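Local coordinates for protein gluconate kinase (Lactobacillus acidophilus, PDB 3LL3) that probably phosphorylates a sugar or sugar acid such as xylulose or gluconate at the expense of ATP, at residues Gly330-Gly342 with Ala350-Met362. Residues are numbered along the deposited sequence; the frame is centred on the assembly and turned at random.
With DXP (1-deoxy-D-xylulose-5-phosphate), chain D.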
ATOM      1  N   GLY A 330     -15.869   4.285  -1.757  1.00 26.24           N
ATOM      2  CA  GLY A 330     -15.145   3.687  -0.652  1.00 25.25           C
ATOM      3  C   GLY A 330     -14.150   2.656  -1.149  1.00 24.63           C
ATOM      4  O   GLY A 330     -13.355   2.136  -0.371  1.00 25.38           O
ATOM      5  N   SER A 331     -14.206   2.361  -2.446  1.00 22.80           N
ATOM      6  CA  SER A 331     -13.280   1.436  -3.103  1.00 25.99           C
ATOM      7  C   SER A 331     -13.154   0.076  -2.395  1.00 27.69           C
ATOM      8  O   SER A 331     -12.065  -0.512  -2.344  1.00 26.70           O
ATOM      9  CB  SER A 331     -11.891   2.072  -3.253  1.00 24.49           C
ATOM     10  OG  SER A 331     -11.940   3.329  -3.925  1.00 26.36           O
ATOM     11  N   ARG A 332     -14.260  -0.408  -1.850  1.00 25.02           N
ATOM     12  CA  ARG A 332     -14.267  -1.652  -1.081  1.00 27.44           C
ATOM     13  C   ARG A 332     -13.248  -1.614   0.050  1.00 29.07           C
ATOM     14  O   ARG A 332     -12.573  -2.612   0.341  1.00 27.36           O
ATOM     15  CB  ARG A 332     -14.006  -2.850  -1.992  1.00 28.03           C
ATOM     16  CG  ARG A 332     -14.940  -2.915  -3.195  1.00 29.14           C
ATOM     17  CD  ARG A 332     -14.765  -4.229  -3.944  1.00 30.60           C
ATOM     18  NE  ARG A 332     -15.417  -4.171  -5.242  1.00 31.83           N
ATOM     19  CZ  ARG A 332     -16.682  -4.525  -5.443  1.00 37.43           C
ATOM     20  NH1 ARG A 332     -17.412  -4.979  -4.423  1.00 38.35           N
ATOM     21  NH2 ARG A 332     -17.213  -4.436  -6.653  1.00 39.04           N
ATOM     22  N   ASN A 333     -13.142  -0.453   0.687  1.00 27.18           N
ATOM     23  CA  ASN A 333     -12.302  -0.295   1.853  1.00 26.94           C
ATOM     24  C   ASN A 333     -10.815  -0.278   1.545  1.00 28.03           C
ATOM     25  O   ASN A 333      -9.997  -0.472   2.441  1.00 30.83           O
ATOM     26  CB  ASN A 333     -12.602  -1.388   2.882  1.00 31.17           C
ATOM     27  CG  ASN A 333     -13.802  -1.067   3.738  1.00 38.92           C
ATOM     28  OD1 ASN A 333     -14.340   0.052   3.697  1.00 35.31           O
ATOM     29  ND2 ASN A 333     -14.236  -2.046   4.527  1.00 39.95           N
ATOM     30  N   LEU A 334     -10.451  -0.046   0.295  1.00 26.34           N
ATOM     31  CA  LEU A 334      -9.042   0.106  -0.011  1.00 25.33           C
ATOM     32  C   LEU A 334      -8.584   1.511   0.415  1.00 26.06           C
ATOM     33  O   LEU A 334      -9.205   2.500   0.052  1.00 23.77           O
ATOM     34  CB  LEU A 334      -8.787  -0.145  -1.495  1.00 24.32           C
ATOM     35  CG  LEU A 334      -7.338   0.049  -1.950  1.00 26.18           C
ATOM     36  CD1 LEU A 334      -6.403  -0.912  -1.199  1.00 25.25           C
ATOM     37  CD2 LEU A 334      -7.234  -0.134  -3.447  1.00 23.46           C
ATOM     38  N   ILE A 335      -7.510   1.588   1.198  1.00 24.24           N
ATOM     39  CA  ILE A 335      -6.947   2.867   1.617  1.00 22.83           C
ATOM     40  C   ILE A 335      -5.705   3.244   0.799  1.00 24.85           C
ATOM     41  O   ILE A 335      -4.793   2.424   0.615  1.00 22.19           O
ATOM     42  CB  ILE A 335      -6.560   2.857   3.105  1.00 24.16           C
ATOM     43  CG1 ILE A 335      -7.812   2.755   3.979  1.00 24.99           C
ATOM     44  CG2 ILE A 335      -5.735   4.123   3.456  1.00 22.45           C
ATOM     45  CD1 ILE A 335      -8.870   3.796   3.654  1.00 24.18           C
ATOM     46  N   PHE A 336      -5.679   4.484   0.315  1.00 22.03           N
ATOM     47  CA  PHE A 336      -4.507   5.040  -0.344  1.00 19.95           C
ATOM     48  C   PHE A 336      -4.014   6.239   0.450  1.00 23.83           C
ATOM     49  O   PHE A 336      -4.695   7.272   0.497  1.00 19.39           O
ATOM     50  CB  PHE A 336      -4.819   5.469  -1.778  1.00 19.61           C
ATOM     51  CG  PHE A 336      -3.634   6.055  -2.512  1.00 19.43           C
ATOM     52  CD1 PHE A 336      -2.575   5.249  -2.923  1.00 20.59           C
ATOM     53  CD2 PHE A 336      -3.579   7.408  -2.805  1.00 20.18           C
ATOM     54  CE1 PHE A 336      -1.484   5.790  -3.612  1.00 19.33           C
ATOM     55  CE2 PHE A 336      -2.501   7.952  -3.482  1.00 20.09           C
ATOM     56  CZ  PHE A 336      -1.452   7.153  -3.884  1.00 22.15           C
ATOM     57  N   LEU A 337      -2.854   6.101   1.090  1.00 18.66           N
ATOM     58  CA  LEU A 337      -2.211   7.266   1.706  1.00 21.16           C
ATOM     59  C   LEU A 337      -1.403   7.967   0.607  1.00 21.93           C
ATOM     60  O   LEU A 337      -0.505   7.372   0.022  1.00 20.45           O
ATOM     61  CB  LEU A 337      -1.316   6.861   2.887  1.00 18.49           C
ATOM     62  CG  LEU A 337      -1.953   6.062   4.037  1.00 23.10           C
ATOM     63  CD1 LEU A 337      -0.929   5.716   5.137  1.00 21.28           C
ATOM     64  CD2 LEU A 337      -3.122   6.831   4.630  1.00 21.89           C
ATOM     65  N   PRO A 338      -1.737   9.233   0.309  1.00 21.89           N
ATOM     66  CA  PRO A 338      -1.232   9.894  -0.907  1.00 21.49           C
ATOM     67  C   PRO A 338       0.149  10.538  -0.786  1.00 21.12           C
ATOM     68  O   PRO A 338       0.530  11.295  -1.681  1.00 22.39           O
ATOM     69  CB  PRO A 338      -2.255  11.006  -1.160  1.00 22.53           C
ATOM     70  CG  PRO A 338      -2.947  11.228   0.141  1.00 22.53           C
ATOM     71  CD  PRO A 338      -2.668  10.079   1.072  1.00 21.74           C
ATOM     72  N   TYR A 339       0.896  10.239   0.268  1.00 21.87           N
ATOM     73  CA  TYR A 339       2.099  11.022   0.550  1.00 23.69           C
ATOM     74  C   TYR A 339       3.300  10.743  -0.347  1.00 24.57           C
ATOM     75  O   TYR A 339       4.401  10.539   0.157  1.00 23.82           O
ATOM     76  CB  TYR A 339       2.517  10.825   1.991  1.00 23.64           C
ATOM     77  CG  TYR A 339       1.381  10.807   2.976  1.00 22.27           C
ATOM     78  CD1 TYR A 339       0.456  11.840   3.035  1.00 20.64           C
ATOM     79  CD2 TYR A 339       1.280   9.787   3.899  1.00 21.42           C
ATOM     80  CE1 TYR A 339      -0.565  11.823   3.984  1.00 22.39           C
ATOM     81  CE2 TYR A 339       0.269   9.750   4.821  1.00 23.34           C
ATOM     82  CZ  TYR A 339      -0.648  10.771   4.870  1.00 23.96           C
ATOM     83  OH  TYR A 339      -1.637  10.699   5.826  1.00 22.83           O
ATOM     84  N   LEU A 340       3.107  10.782  -1.659  1.00 23.06           N
ATOM     85  CA  LEU A 340       4.195  10.506  -2.601  1.00 24.85           C
ATOM     86  C   LEU A 340       5.432  11.428  -2.458  1.00 26.82           C
ATOM     87  O   LEU A 340       6.558  10.955  -2.448  1.00 27.55           O
ATOM     88  CB  LEU A 340       3.664  10.480  -4.045  1.00 24.68           C
ATOM     89  CG  LEU A 340       3.289   9.079  -4.571  1.00 26.55           C
ATOM     90  CD1 LEU A 340       2.316   8.421  -3.646  1.00 24.04           C
ATOM     91  CD2 LEU A 340       2.685   9.187  -5.946  1.00 30.49           C
ATOM     92  N   GLY A 341       5.235  12.732  -2.323  1.00 25.20           N
ATOM     93  CA  GLY A 341       6.377  13.641  -2.204  1.00 26.23           C
ATOM     94  C   GLY A 341       6.712  14.113  -0.797  1.00 27.26           C
ATOM     95  O   GLY A 341       7.076  15.271  -0.607  1.00 32.36           O
ATOM     96  N   GLY A 342       6.603  13.235   0.198  1.00 24.64           N
ATOM     97  CA  GLY A 342       6.595  13.700   1.575  1.00 26.14           C
ATOM     98  C   GLY A 342       5.350  14.560   1.722  1.00 25.92           C
ATOM     99  O   GLY A 342       4.583  14.709   0.755  1.00 26.95           O
ATOM    100  N   ALA A 350       8.502  15.238   6.029  1.00 26.44           N
ATOM    101  CA  ALA A 350       9.118  15.325   4.716  1.00 27.97           C
ATOM    102  C   ALA A 350       9.557  13.963   4.191  1.00 26.53           C
ATOM    103  O   ALA A 350       9.849  13.827   3.019  1.00 30.40           O
ATOM    104  CB  ALA A 350      10.306  16.271   4.752  1.00 34.16           C
ATOM    105  N   ASN A 351       9.615  12.963   5.055  1.00 27.07           N
ATOM    106  CA  ASN A 351      10.074  11.640   4.632  1.00 28.42           C
ATOM    107  C   ASN A 351       8.945  10.689   4.288  1.00 27.56           C
ATOM    108  O   ASN A 351       9.187   9.573   3.839  1.00 28.71           O
ATOM    109  CB  ASN A 351      10.981  11.013   5.693  1.00 30.43           C
ATOM    110  CG  ASN A 351      12.141  11.897   6.031  1.00 35.75           C
ATOM    111  OD1 ASN A 351      12.793  12.443   5.139  1.00 37.02           O
ATOM    112  ND2 ASN A 351      12.389  12.080   7.321  1.00 39.45           N
ATOM    113  N   ALA A 352       7.709  11.131   4.490  1.00 27.46           N
ATOM    114  CA  ALA A 352       6.554  10.265   4.234  1.00 22.81           C
ATOM    115  C   ALA A 352       6.549   9.748   2.810  1.00 23.54           C
ATOM    116  O   ALA A 352       7.106  10.368   1.905  1.00 25.12           O
ATOM    117  CB  ALA A 352       5.251  10.995   4.534  1.00 25.54           C
ATOM    118  N   ARG A 353       5.924   8.593   2.616  1.00 25.31           N
ATOM    119  CA  ARG A 353       5.760   8.033   1.287  1.00 25.61           C
ATOM    120  C   ARG A 353       4.324   7.517   1.146  1.00 22.16           C
ATOM    121  O   ARG A 353       3.603   7.442   2.126  1.00 24.77           O
ATOM    122  CB  ARG A 353       6.790   6.930   1.051  1.00 25.49           C
ATOM    123  CG  ARG A 353       8.208   7.474   0.865  1.00 30.20           C
ATOM    124  CD  ARG A 353       9.213   6.355   0.972  1.00 37.36           C
ATOM    125  NE  ARG A 353      10.225   6.436  -0.074  1.00 41.05           N
ATOM    126  CZ  ARG A 353      11.448   6.911   0.108  1.00 42.11           C
ATOM    127  NH1 ARG A 353      11.815   7.347   1.305  1.00 47.86           N
ATOM    128  NH2 ARG A 353      12.305   6.949  -0.901  1.00 42.37           N
ATOM    129  N   GLY A 354       3.909   7.187  -0.065  1.00 21.44           N
ATOM    130  CA  GLY A 354       2.539   6.742  -0.292  1.00 22.72           C
ATOM    131  C   GLY A 354       2.341   5.245  -0.076  1.00 22.38           C
ATOM    132  O   GLY A 354       3.316   4.495  -0.128  1.00 22.37           O
ATOM    133  N   SER A 355       1.096   4.820   0.167  1.00 20.29           N
ATOM    134  CA  SER A 355       0.766   3.406   0.378  1.00 21.20           C
ATOM    135  C   SER A 355      -0.634   3.073  -0.152  1.00 21.27           C
ATOM    136  O   SER A 355      -1.540   3.911  -0.085  1.00 19.57           O
ATOM    137  CB  SER A 355       0.788   3.054   1.877  1.00 20.60           C
ATOM    138  OG  SER A 355       2.046   3.343   2.469  1.00 24.52           O
ATOM    139  N   PHE A 356      -0.802   1.858  -0.674  1.00 18.62           N
ATOM    140  CA  PHE A 356      -2.122   1.252  -0.810  1.00 21.60           C
ATOM    141  C   PHE A 356      -2.218   0.234   0.298  1.00 22.57           C
ATOM    142  O   PHE A 356      -1.395  -0.672   0.341  1.00 23.96           O
ATOM    143  CB  PHE A 356      -2.272   0.492  -2.138  1.00 21.01           C
ATOM    144  CG  PHE A 356      -2.484   1.377  -3.345  1.00 21.90           C
ATOM    145  CD1 PHE A 356      -3.756   1.836  -3.670  1.00 21.18           C
ATOM    146  CD2 PHE A 356      -1.418   1.714  -4.170  1.00 20.43           C
ATOM    147  CE1 PHE A 356      -3.965   2.630  -4.792  1.00 22.43           C
ATOM    148  CE2 PHE A 356      -1.607   2.520  -5.296  1.00 21.92           C
ATOM    149  CZ  PHE A 356      -2.876   2.996  -5.601  1.00 23.14           C
ATOM    150  N   VAL A 357      -3.213   0.334   1.171  1.00 21.11           N
ATOM    151  CA  VAL A 357      -3.393  -0.691   2.210  1.00 21.95           C
ATOM    152  C   VAL A 357      -4.812  -1.262   2.236  1.00 25.44           C
ATOM    153  O   VAL A 357      -5.788  -0.513   2.264  1.00 23.34           O
ATOM    154  CB  VAL A 357      -3.015  -0.169   3.629  1.00 23.48           C
ATOM    155  CG1 VAL A 357      -3.195  -1.276   4.693  1.00 24.01           C
ATOM    156  CG2 VAL A 357      -1.591   0.365   3.653  1.00 22.83           C
ATOM    157  N   GLY A 358      -4.922  -2.594   2.237  1.00 25.89           N
ATOM    158  CA  GLY A 358      -6.216  -3.254   2.289  1.00 26.08           C
ATOM    159  C   GLY A 358      -6.585  -4.043   1.044  1.00 25.24           C
ATOM    160  O   GLY A 358      -7.752  -4.260   0.769  1.00 27.33           O
ATOM    161  N   LEU A 359      -5.589  -4.464   0.278  1.00 25.08           N
ATOM    162  CA  LEU A 359      -5.839  -5.139  -0.988  1.00 24.75           C
ATOM    163  C   LEU A 359      -6.303  -6.597  -0.810  1.00 27.25           C
ATOM    164  O   LEU A 359      -5.920  -7.294   0.135  1.00 27.79           O
ATOM    165  CB  LEU A 359      -4.601  -5.113  -1.883  1.00 26.47           C
ATOM    166  CG  LEU A 359      -4.096  -3.804  -2.490  1.00 25.14           C
ATOM    167  CD1 LEU A 359      -2.649  -3.975  -2.930  1.00 22.14           C
ATOM    168  CD2 LEU A 359      -4.974  -3.377  -3.672  1.00 26.20           C
ATOM    169  N   THR A 360      -7.132  -7.027  -1.751  1.00 27.48           N
ATOM    170  CA  THR A 360      -7.697  -8.355  -1.787  1.00 30.07           C
ATOM    171  C   THR A 360      -7.927  -8.592  -3.265  1.00 31.19           C
ATOM    172  O   THR A 360      -7.823  -7.662  -4.052  1.00 31.72           O
ATOM    173  CB  THR A 360      -9.026  -8.343  -1.029  1.00 34.33           C
ATOM    174  OG1 THR A 360      -9.164  -9.536  -0.265  1.00 41.20           O
ATOM    175  CG2 THR A 360     -10.184  -8.206  -1.976  1.00 29.61           C
ATOM    176  N   ARG A 361      -8.248  -9.814  -3.666  1.00 33.30           N
ATOM    177  CA  ARG A 361      -8.451 -10.092  -5.082  1.00 33.67           C
ATOM    178  C   ARG A 361      -9.728  -9.415  -5.618  1.00 33.48           C
ATOM    179  O   ARG A 361      -9.943  -9.349  -6.816  1.00 34.17           O
ATOM    180  CB  ARG A 361      -8.420 -11.618  -5.343  1.00 38.34           C
ATOM    181  CG  ARG A 361      -7.016 -12.245  -5.077  1.00 36.56           C
ATOM    182  CD  ARG A 361      -7.033 -13.774  -4.833  1.00 41.94           C
ATOM    183  NE  ARG A 361      -7.843 -14.497  -5.807  1.00 41.24           N
ATOM    184  CZ  ARG A 361      -8.840 -15.315  -5.494  1.00 46.76           C
ATOM    185  NH1 ARG A 361      -9.143 -15.539  -4.218  1.00 48.20           N
ATOM    186  NH2 ARG A 361      -9.525 -15.926  -6.458  1.00 48.16           N
HETATM  187  N   MSE A 362     -10.563  -8.899  -4.720  1.00 34.50           N
HETATM  188  CA  MSE A 362     -11.718  -8.074  -5.114  1.00 36.05           C
HETATM  189  C   MSE A 362     -11.305  -6.693  -5.640  1.00 34.50           C
HETATM  190  O   MSE A 362     -12.073  -6.036  -6.337  1.00 36.14           O
HETATM  191  CB  MSE A 362     -12.678  -7.858  -3.936  1.00 36.41           C
HETATM  192  CG  MSE A 362     -13.328  -9.119  -3.417  1.00 44.37           C
HETATM  193 SE   MSE A 362     -14.441  -9.921  -4.802  1.00 75.16          SE
HETATM  194  CE  MSE A 362     -15.854  -8.558  -4.875  1.00 50.85           C
TER
HETATM  195  C1  DXP D3264      13.501  15.049   0.372  1.00 59.86           C
HETATM  196  C2  DXP D3264      12.436  14.972  -0.761  1.00 59.91           C
HETATM  197  C3  DXP D3264      11.705  16.291  -1.118  1.00 57.87           C
HETATM  198  C4  DXP D3264      11.067  16.836   0.177  1.00 53.51           C
HETATM  199  C5  DXP D3264       9.921  17.876   0.222  1.00 50.11           C
HETATM  200  O2  DXP D3264      11.963  13.924  -1.049  1.00 60.88           O
HETATM  201  O3  DXP D3264      10.926  16.146  -2.239  1.00 58.94           O
HETATM  202  O4  DXP D3264      10.859  15.758   1.032  1.00 55.17           O
HETATM  203  O5  DXP D3264       8.836  17.609   1.072  1.00 50.30           O
HETATM  204  P   DXP D3264       8.078  18.662   2.109  1.00 42.23           P
HETATM  205  O2P DXP D3264       8.914  18.772   3.461  1.00 38.55           O
HETATM  206  O1P DXP D3264       7.718  20.019   1.334  1.00 36.74           O
HETATM  207  O3P DXP D3264       6.884  18.089   2.602  1.00 38.57           O
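In Phe-336 the ring carbon CG stands opposite the backbone N (chi1 -180°), whereas Phe-356, its non-hydrogen-bonded partner, turns CG beside the backbone N (chi1 -77°), and the two rings meet obliquely, planes at 46°. Phe-336 CD1 lies over the centre of the Phe-356 ring, 3.5 Å from Phe-356 CE1. Obliquely beside that ring, Leu-334 sends CD2 to Phe-356 CD1 (4.0 Å) and CD1 to Leu-359 CD2 (3.8 Å). Were Phe-356 cut back to an alanine, Phe-336 and Leu-334 would probably lose the ring that joins them, leaving a gap towards Val-372. The antiparallel hairpin arms are tied by paired backbone bonds: Val-357 N to Ile-335 O (2.7 Å) and its return bond, then Ser-355 N to Leu-337 O (3.0 Å) and its return. Farther along, Tyr-339 CB rests on Ala-352 CB (3.7 Å), and the arms end at the pocket of the bound 1-deoxy-D-xylulose-5-phosphate, lined by Gly-341, Gly-342 and Ala-350, whose O lies 2.9 Å from DXP O4. At the other end CE of Met-362, a selenomethionine, sits over the rim of one face of the Arg-332 guanidinium, whose NE is salt-bridged to Glu-367. Helix 300-311 meets Phe-336, helix 365-388 meets Phe-356, and strand 354-359 continues the sheet into an antiparallel strand of the second subunit.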